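Local coordinates for DltD domain-containing protein (Beauveria bassiana, PDB 7D78) that is a thioesterase of the alpha/beta hydrolase fold that probably acts as a polyketide cyclase, closing medium-ring lactones, at residues V254-E265 and F282-G293. Numbering follows the deposited sequence.
Sequences VDKTPVLMVTPE and FPQTKKFLEAKG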
ATOM      1  N   VAL A 254       4.057  -9.915 -12.093  1.00 23.55           N
ATOM      2  CA  VAL A 254       4.192 -11.367 -12.103  1.00 20.46           C
ATOM      3  C   VAL A 254       4.345 -11.801 -13.553  1.00 24.13           C
ATOM      4  O   VAL A 254       3.355 -12.110 -14.227  1.00 23.95           O
ATOM      5  CB  VAL A 254       2.991 -12.060 -11.434  1.00 21.04           C
ATOM      6  CG1 VAL A 254       3.266 -13.555 -11.278  1.00 21.48           C
ATOM      7  CG2 VAL A 254       2.685 -11.416 -10.080  1.00 22.06           C
ATOM      8  N   ASP A 255       5.585 -11.805 -14.046  1.00 24.71           N
ATOM      9  CA  ASP A 255       5.851 -12.077 -15.452  1.00 25.49           C
ATOM     10  C   ASP A 255       6.720 -13.309 -15.666  1.00 26.48           C
ATOM     11  O   ASP A 255       7.108 -13.582 -16.805  1.00 26.05           O
ATOM     12  CB  ASP A 255       6.488 -10.855 -16.119  1.00 24.77           C
ATOM     13  CG  ASP A 255       7.806 -10.435 -15.474  1.00 33.71           C
ATOM     14  OD1 ASP A 255       8.278 -11.092 -14.521  1.00 30.67           O
ATOM     15  OD2 ASP A 255       8.378  -9.423 -15.929  1.00 41.23           O
ATOM     16  N   LYS A 256       7.030 -14.063 -14.610  1.00 26.02           N
ATOM     17  CA  LYS A 256       7.834 -15.281 -14.732  1.00 27.60           C
ATOM     18  C   LYS A 256       7.180 -16.469 -14.036  1.00 25.31           C
ATOM     19  O   LYS A 256       7.382 -17.619 -14.430  1.00 26.82           O
ATOM     20  CB  LYS A 256       9.228 -15.089 -14.136  1.00 28.12           C
ATOM     21  CG  LYS A 256      10.032 -13.929 -14.676  1.00 34.73           C
ATOM     22  CD  LYS A 256      11.217 -13.693 -13.739  1.00 35.27           C
ATOM     23  CE  LYS A 256      11.983 -12.435 -14.070  1.00 42.38           C
ATOM     24  NZ  LYS A 256      11.127 -11.228 -13.994  1.00 45.66           N
ATOM     25  N   THR A 257       6.415 -16.206 -12.996  1.00 24.92           N
ATOM     26  CA  THR A 257       5.860 -17.281 -12.174  1.00 22.46           C
ATOM     27  C   THR A 257       4.756 -18.036 -12.907  1.00 20.55           C
ATOM     28  O   THR A 257       3.733 -17.430 -13.253  1.00 21.52           O
ATOM     29  CB  THR A 257       5.316 -16.685 -10.882  1.00 23.75           C
ATOM     30  OG1 THR A 257       6.325 -15.848 -10.303  1.00 24.76           O
ATOM     31  CG2 THR A 257       4.929 -17.792  -9.903  1.00 21.48           C
ATOM     32  N   PRO A 258       4.911 -19.339 -13.155  1.00 21.29           N
ATOM     33  CA  PRO A 258       3.821 -20.125 -13.745  1.00 23.21           C
ATOM     34  C   PRO A 258       2.546 -19.963 -12.935  1.00 18.85           C
ATOM     35  O   PRO A 258       2.550 -20.095 -11.708  1.00 22.37           O
ATOM     36  CB  PRO A 258       4.342 -21.567 -13.676  1.00 22.59           C
ATOM     37  CG  PRO A 258       5.821 -21.453 -13.574  1.00 25.34           C
ATOM     38  CD  PRO A 258       6.095 -20.160 -12.851  1.00 21.80           C
ATOM     39  N   VAL A 259       1.448 -19.660 -13.621  1.00 21.63           N
ATOM     40  CA  VAL A 259       0.224 -19.267 -12.936  1.00 19.14           C
ATOM     41  C   VAL A 259      -0.952 -20.074 -13.465  1.00 25.87           C
ATOM     42  O   VAL A 259      -1.170 -20.156 -14.679  1.00 23.21           O
ATOM     43  CB  VAL A 259      -0.048 -17.752 -13.059  1.00 22.91           C
ATOM     44  CG1 VAL A 259       0.074 -17.282 -14.506  1.00 25.79           C
ATOM     45  CG2 VAL A 259      -1.433 -17.397 -12.476  1.00 21.46           C
ATOM     46  N   LEU A 260      -1.718 -20.642 -12.545  1.00 23.10           N
ATOM     47  CA  LEU A 260      -2.990 -21.282 -12.836  1.00 22.62           C
ATOM     48  C   LEU A 260      -4.094 -20.431 -12.230  1.00 27.08           C
ATOM     49  O   LEU A 260      -4.048 -20.116 -11.035  1.00 22.61           O
ATOM     50  CB  LEU A 260      -3.039 -22.698 -12.253  1.00 19.77           C
ATOM     51  CG  LEU A 260      -4.425 -23.334 -12.196  1.00 21.50           C
ATOM     52  CD1 LEU A 260      -4.896 -23.649 -13.615  1.00 25.40           C
ATOM     53  CD2 LEU A 260      -4.378 -24.597 -11.340  1.00 22.94           C
ATOM     54  N   MET A 261      -5.069 -20.044 -13.046  1.00 22.32           N
ATOM     55  CA  MET A 261      -6.252 -19.354 -12.554  1.00 22.04           C
ATOM     56  C   MET A 261      -7.485 -20.228 -12.744  1.00 28.78           C
ATOM     57  O   MET A 261      -7.727 -20.745 -13.845  1.00 25.40           O
ATOM     58  CB  MET A 261      -6.457 -18.020 -13.265  1.00 21.58           C
ATOM     59  CG  MET A 261      -7.672 -17.262 -12.747  1.00 22.63           C
ATOM     60  SD  MET A 261      -7.903 -15.692 -13.595  1.00 25.53           S
ATOM     61  CE  MET A 261      -6.341 -14.881 -13.263  1.00 23.98           C
ATOM     62  N   VAL A 262      -8.266 -20.368 -11.679  1.00 25.44           N
ATOM     63  CA  VAL A 262      -9.541 -21.073 -11.699  1.00 24.62           C
ATOM     64  C   VAL A 262     -10.645 -20.046 -11.485  1.00 27.93           C
ATOM     65  O   VAL A 262     -10.734 -19.432 -10.412  1.00 25.88           O
ATOM     66  CB  VAL A 262      -9.592 -22.168 -10.627  1.00 22.59           C
ATOM     67  CG1 VAL A 262     -10.940 -22.895 -10.671  1.00 25.28           C
ATOM     68  CG2 VAL A 262      -8.428 -23.140 -10.804  1.00 26.26           C
ATOM     69  N   THR A 263     -11.497 -19.873 -12.496  1.00 24.04           N
ATOM     70  CA  THR A 263     -12.541 -18.864 -12.490  1.00 26.93           C
ATOM     71  C   THR A 263     -13.910 -19.525 -12.532  1.00 27.45           C
ATOM     72  O   THR A 263     -14.150 -20.379 -13.402  1.00 30.05           O
ATOM     73  CB  THR A 263     -12.380 -17.924 -13.697  1.00 25.22           C
ATOM     74  OG1 THR A 263     -11.182 -17.156 -13.539  1.00 25.33           O
ATOM     75  CG2 THR A 263     -13.584 -16.976 -13.833  1.00 22.79           C
ATOM     76  N   PRO A 264     -14.832 -19.165 -11.633  1.00 26.42           N
ATOM     77  CA  PRO A 264     -16.189 -19.720 -11.706  1.00 27.87           C
ATOM     78  C   PRO A 264     -16.967 -19.039 -12.820  1.00 27.53           C
ATOM     79  O   PRO A 264     -16.976 -17.808 -12.918  1.00 22.49           O
ATOM     80  CB  PRO A 264     -16.790 -19.394 -10.330  1.00 23.13           C
ATOM     81  CG  PRO A 264     -15.676 -18.671  -9.541  1.00 27.82           C
ATOM     82  CD  PRO A 264     -14.718 -18.158 -10.561  1.00 25.21           C
ATOM     83  N   GLU A 265     -17.628 -19.850 -13.660  1.00 25.42           N
ATOM     84  CA  GLU A 265     -18.433 -19.296 -14.748  1.00 28.64           C
ATOM     85  C   GLU A 265     -19.444 -18.275 -14.242  1.00 25.78           C
ATOM     86  O   GLU A 265     -19.622 -17.213 -14.848  1.00 27.18           O
ATOM     87  CB  GLU A 265     -19.165 -20.415 -15.504  1.00 27.39           C
ATOM     88  CG  GLU A 265     -19.937 -19.885 -16.713  1.00 37.93           C
ATOM     89  CD  GLU A 265     -20.936 -20.884 -17.274  1.00 38.74           C
ATOM     90  OE1 GLU A 265     -21.278 -21.854 -16.565  1.00 36.38           O
ATOM     91  OE2 GLU A 265     -21.380 -20.686 -18.426  1.00 43.20           O
ATOM     92  N   PHE A 282      -0.797 -12.203 -18.629  1.00 26.82           N
ATOM     93  CA  PHE A 282       0.394 -12.925 -18.193  1.00 25.59           C
ATOM     94  C   PHE A 282       1.191 -13.411 -19.403  1.00 26.66           C
ATOM     95  O   PHE A 282       0.630 -14.084 -20.277  1.00 23.43           O
ATOM     96  CB  PHE A 282       0.014 -14.118 -17.314  1.00 21.66           C
ATOM     97  CG  PHE A 282      -0.514 -13.742 -15.948  1.00 24.95           C
ATOM     98  CD1 PHE A 282       0.233 -12.956 -15.085  1.00 26.91           C
ATOM     99  CD2 PHE A 282      -1.753 -14.201 -15.518  1.00 22.99           C
ATOM    100  CE1 PHE A 282      -0.250 -12.623 -13.811  1.00 22.63           C
ATOM    101  CE2 PHE A 282      -2.244 -13.873 -14.248  1.00 24.94           C
ATOM    102  CZ  PHE A 282      -1.488 -13.080 -13.399  1.00 22.68           C
ATOM    103  N   PRO A 283       2.491 -13.090 -19.498  1.00 27.75           N
ATOM    104  CA  PRO A 283       3.289 -13.568 -20.642  1.00 25.62           C
ATOM    105  C   PRO A 283       3.879 -14.953 -20.437  1.00 28.09           C
ATOM    106  O   PRO A 283       4.240 -15.616 -21.416  1.00 30.86           O
ATOM    107  CB  PRO A 283       4.394 -12.512 -20.756  1.00 27.36           C
ATOM    108  CG  PRO A 283       4.584 -12.042 -19.323  1.00 24.31           C
ATOM    109  CD  PRO A 283       3.213 -12.078 -18.699  1.00 22.02           C
ATOM    110  N   GLN A 284       3.973 -15.410 -19.190  1.00 23.55           N
ATOM    111  CA  GLN A 284       4.712 -16.624 -18.863  1.00 28.72           C
ATOM    112  C   GLN A 284       3.835 -17.868 -19.044  1.00 29.27           C
ATOM    113  O   GLN A 284       2.686 -17.794 -19.496  1.00 28.39           O
ATOM    114  CB  GLN A 284       5.256 -16.535 -17.435  1.00 24.33           C
ATOM    115  CG  GLN A 284       4.184 -16.672 -16.349  1.00 22.84           C
ATOM    116  CD  GLN A 284       3.552 -15.349 -15.972  1.00 25.87           C
ATOM    117  OE1 GLN A 284       3.305 -14.491 -16.825  1.00 25.10           O
ATOM    118  NE2 GLN A 284       3.270 -15.178 -14.684  1.00 23.07           N
ATOM    119  N   THR A 285       4.380 -19.031 -18.674  1.00 24.12           N
ATOM    120  CA  THR A 285       3.611 -20.274 -18.611  1.00 27.81           C
ATOM    121  C   THR A 285       2.371 -20.108 -17.743  1.00 27.49           C
ATOM    122  O   THR A 285       2.460 -19.645 -16.602  1.00 25.26           O
ATOM    123  CB  THR A 285       4.490 -21.391 -18.041  1.00 29.24           C
ATOM    124  OG1 THR A 285       5.662 -21.547 -18.849  1.00 31.90           O
ATOM    125  CG2 THR A 285       3.731 -22.700 -17.983  1.00 25.84           C
ATOM    126  N   LYS A 286       1.213 -20.508 -18.271  1.00 25.01           N
ATOM    127  CA  LYS A 286      -0.032 -20.259 -17.552  1.00 26.65           C
ATOM    128  C   LYS A 286      -1.111 -21.232 -18.005  1.00 34.28           C
ATOM    129  O   LYS A 286      -1.021 -21.838 -19.078  1.00 26.91           O
ATOM    130  CB  LYS A 286      -0.507 -18.812 -17.748  1.00 26.80           C
ATOM    131  CG  LYS A 286      -0.856 -18.442 -19.195  1.00 26.76           C
ATOM    132  CD  LYS A 286      -1.244 -16.969 -19.286  1.00 26.96           C
ATOM    133  CE  LYS A 286      -1.681 -16.587 -20.691  1.00 28.16           C
ATOM    134  NZ  LYS A 286      -1.929 -15.131 -20.795  1.00 22.33           N
ATOM    135  N   LYS A 287      -2.145 -21.358 -17.171  1.00 27.35           N
ATOM    136  CA  LYS A 287      -3.270 -22.238 -17.454  1.00 26.15           C
ATOM    137  C   LYS A 287      -4.533 -21.622 -16.882  1.00 32.01           C
ATOM    138  O   LYS A 287      -4.536 -21.130 -15.750  1.00 25.60           O
ATOM    139  CB  LYS A 287      -3.078 -23.644 -16.869  1.00 25.27           C
ATOM    140  CG  LYS A 287      -4.273 -24.572 -17.142  1.00 35.22           C
ATOM    141  CD  LYS A 287      -4.031 -25.997 -16.660  1.00 41.65           C
ATOM    142  CE  LYS A 287      -5.242 -26.898 -16.940  1.00 41.64           C
ATOM    143  NZ  LYS A 287      -5.615 -26.871 -18.386  1.00 49.70           N
ATOM    144  N   PHE A 288      -5.606 -21.665 -17.663  1.00 27.62           N
ATOM    145  CA  PHE A 288      -6.904 -21.161 -17.249  1.00 29.21           C
ATOM    146  C   PHE A 288      -7.911 -22.303 -17.152  1.00 38.26           C
ATOM    147  O   PHE A 288      -7.977 -23.160 -18.041  1.00 33.69           O
ATOM    148  CB  PHE A 288      -7.402 -20.101 -18.235  1.00 30.97           C
ATOM    149  CG  PHE A 288      -8.719 -19.503 -17.858  1.00 30.10           C
ATOM    150  CD1 PHE A 288      -8.787 -18.503 -16.906  1.00 29.92           C
ATOM    151  CD2 PHE A 288      -9.888 -19.951 -18.445  1.00 33.81           C
ATOM    152  CE1 PHE A 288     -10.005 -17.951 -16.550  1.00 31.23           C
ATOM    153  CE2 PHE A 288     -11.107 -19.409 -18.098  1.00 32.37           C
ATOM    154  CZ  PHE A 288     -11.168 -18.406 -17.150  1.00 35.28           C
ATOM    155  N   LEU A 289      -8.685 -22.317 -16.065  1.00 28.56           N
ATOM    156  CA  LEU A 289      -9.744 -23.302 -15.855  1.00 33.71           C
ATOM    157  C   LEU A 289     -11.035 -22.583 -15.505  1.00 32.92           C
ATOM    158  O   LEU A 289     -11.084 -21.850 -14.512  1.00 27.65           O
ATOM    159  CB  LEU A 289      -9.394 -24.276 -14.729  1.00 30.09           C
ATOM    160  CG  LEU A 289      -8.670 -25.565 -15.066  1.00 38.19           C
ATOM    161  CD1 LEU A 289      -8.931 -26.527 -13.930  1.00 42.68           C
ATOM    162  CD2 LEU A 289      -9.168 -26.122 -16.382  1.00 41.20           C
ATOM    163  N   GLU A 290     -12.080 -22.800 -16.299  1.00 27.26           N
ATOM    164  CA  GLU A 290     -13.406 -22.281 -15.984  1.00 32.02           C
ATOM    165  C   GLU A 290     -14.224 -23.382 -15.330  1.00 32.20           C
ATOM    166  O   GLU A 290     -14.337 -24.480 -15.885  1.00 33.65           O
ATOM    167  CB  GLU A 290     -14.119 -21.770 -17.236  1.00 34.59           C
ATOM    168  CG  GLU A 290     -15.546 -21.295 -16.982  1.00 37.19           C
ATOM    169  CD  GLU A 290     -16.136 -20.565 -18.182  1.00 40.15           C
ATOM    170  OE1 GLU A 290     -15.788 -20.929 -19.323  1.00 48.83           O
ATOM    171  OE2 GLU A 290     -16.930 -19.622 -17.990  1.00 49.22           O
ATOM    172  N   ALA A 291     -14.781 -23.096 -14.152  1.00 29.28           N
ATOM    173  CA  ALA A 291     -15.614 -24.057 -13.428  1.00 33.44           C
ATOM    174  C   ALA A 291     -17.069 -23.795 -13.806  1.00 35.85           C
ATOM    175  O   ALA A 291     -17.710 -22.893 -13.262  1.00 33.83           O
ATOM    176  CB  ALA A 291     -15.391 -23.952 -11.922  1.00 30.76           C
ATOM    177  N   LYS A 292     -17.592 -24.594 -14.741  1.00 38.39           N
ATOM    178  CA  LYS A 292     -18.922 -24.347 -15.294  1.00 32.42           C
ATOM    179  C   LYS A 292     -19.987 -24.422 -14.213  1.00 29.40           C
ATOM    180  O   LYS A 292     -19.934 -25.276 -13.323  1.00 33.93           O
ATOM    181  CB  LYS A 292     -19.240 -25.358 -16.398  1.00 41.25           C
ATOM    182  CG  LYS A 292     -18.482 -25.106 -17.679  1.00 41.21           C
ATOM    183  CD  LYS A 292     -19.119 -24.010 -18.514  1.00 40.07           C
ATOM    184  CE  LYS A 292     -18.060 -23.215 -19.258  1.00 45.84           C
ATOM    185  NZ  LYS A 292     -18.650 -22.250 -20.231  1.00 48.88           N
ATOM    186  N   GLY A 293     -20.957 -23.513 -14.294  1.00 34.11           N
ATOM    187  CA  GLY A 293     -22.059 -23.479 -13.352  1.00 32.81           C
ATOM    188  C   GLY A 293     -21.696 -23.144 -11.920  1.00 34.98           C
ATOM    189  O   GLY A 293     -22.572 -23.211 -11.050  1.00 38.58           O
TER
HETATM  190  O   HOH W   1     -18.340 -16.576 -17.220  1.00 40.84           O
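Gln284 reaches across to the carbonyls of Val254 and Thr257, in the turn ahead of strand 259-264, and ties that turn down through its side chain. CB lies against Asp255 O, CG sits between the backbone N and the carbonyl carbon (chi1 72°) close to Thr257 O, and a bend at chi2 (-88°) brings the amide between the two carbonyls, where OE1 merely lies near Val254 O and Asp255 CA. Gln284 NE2 makes a short, fairly straight hydrogen bond to Thr257 O (2.7 Å), which lies in the amide plane. A more bent one joins Gln284 NE2 to Val254 O (3.1 Å), tilted from that plane; NE2 stands above both carbonyl planes, further at Val254. Val254 O also meets the edge of the Phe282 ring, and Val259 CG1 sits over one face, offset toward the rim, in a CH-pi contact 4.0 Å from the Phe282 ring centroid.

From here the strands run parallel, and a ladder of backbone hydrogen bonds leads from Val259 N-Thr285 O to Glu265 N-Ala291 O, both strands donating in turn. On the face carrying Val259, Met261 SD lies at the edge of the Phe288 ring, 5.5 Å from its centroid. Thr263 OG1 touches CE1 of the same ring but is hydrogen-bonded to Gln275 of helix 272-281, which packs on this face. On the other face, Leu260 lies beside Lys287, pointing the same way, with CD1 against Lys287 CB, CG and CD, and helix 305-319 packs against Leu260 and Leu289.

At the far end the extended Glu265 carries OE1 to Gly293 N (2.8 Å), while Glu265 OE2 makes a long salt bridge to Lys292 NZ (3.6 Å). Lys292 NZ also pairs with Glu290 OE1, probably easing the repulsion between the two carboxylates.

Strand 259-264, helix 272-281 and strand 286-291 form a beta-alpha-beta crossover at the edge of the alpha/beta hydrolase sheet; Pro264 touches the probable Ser134-His296-Asp267 catalytic triad.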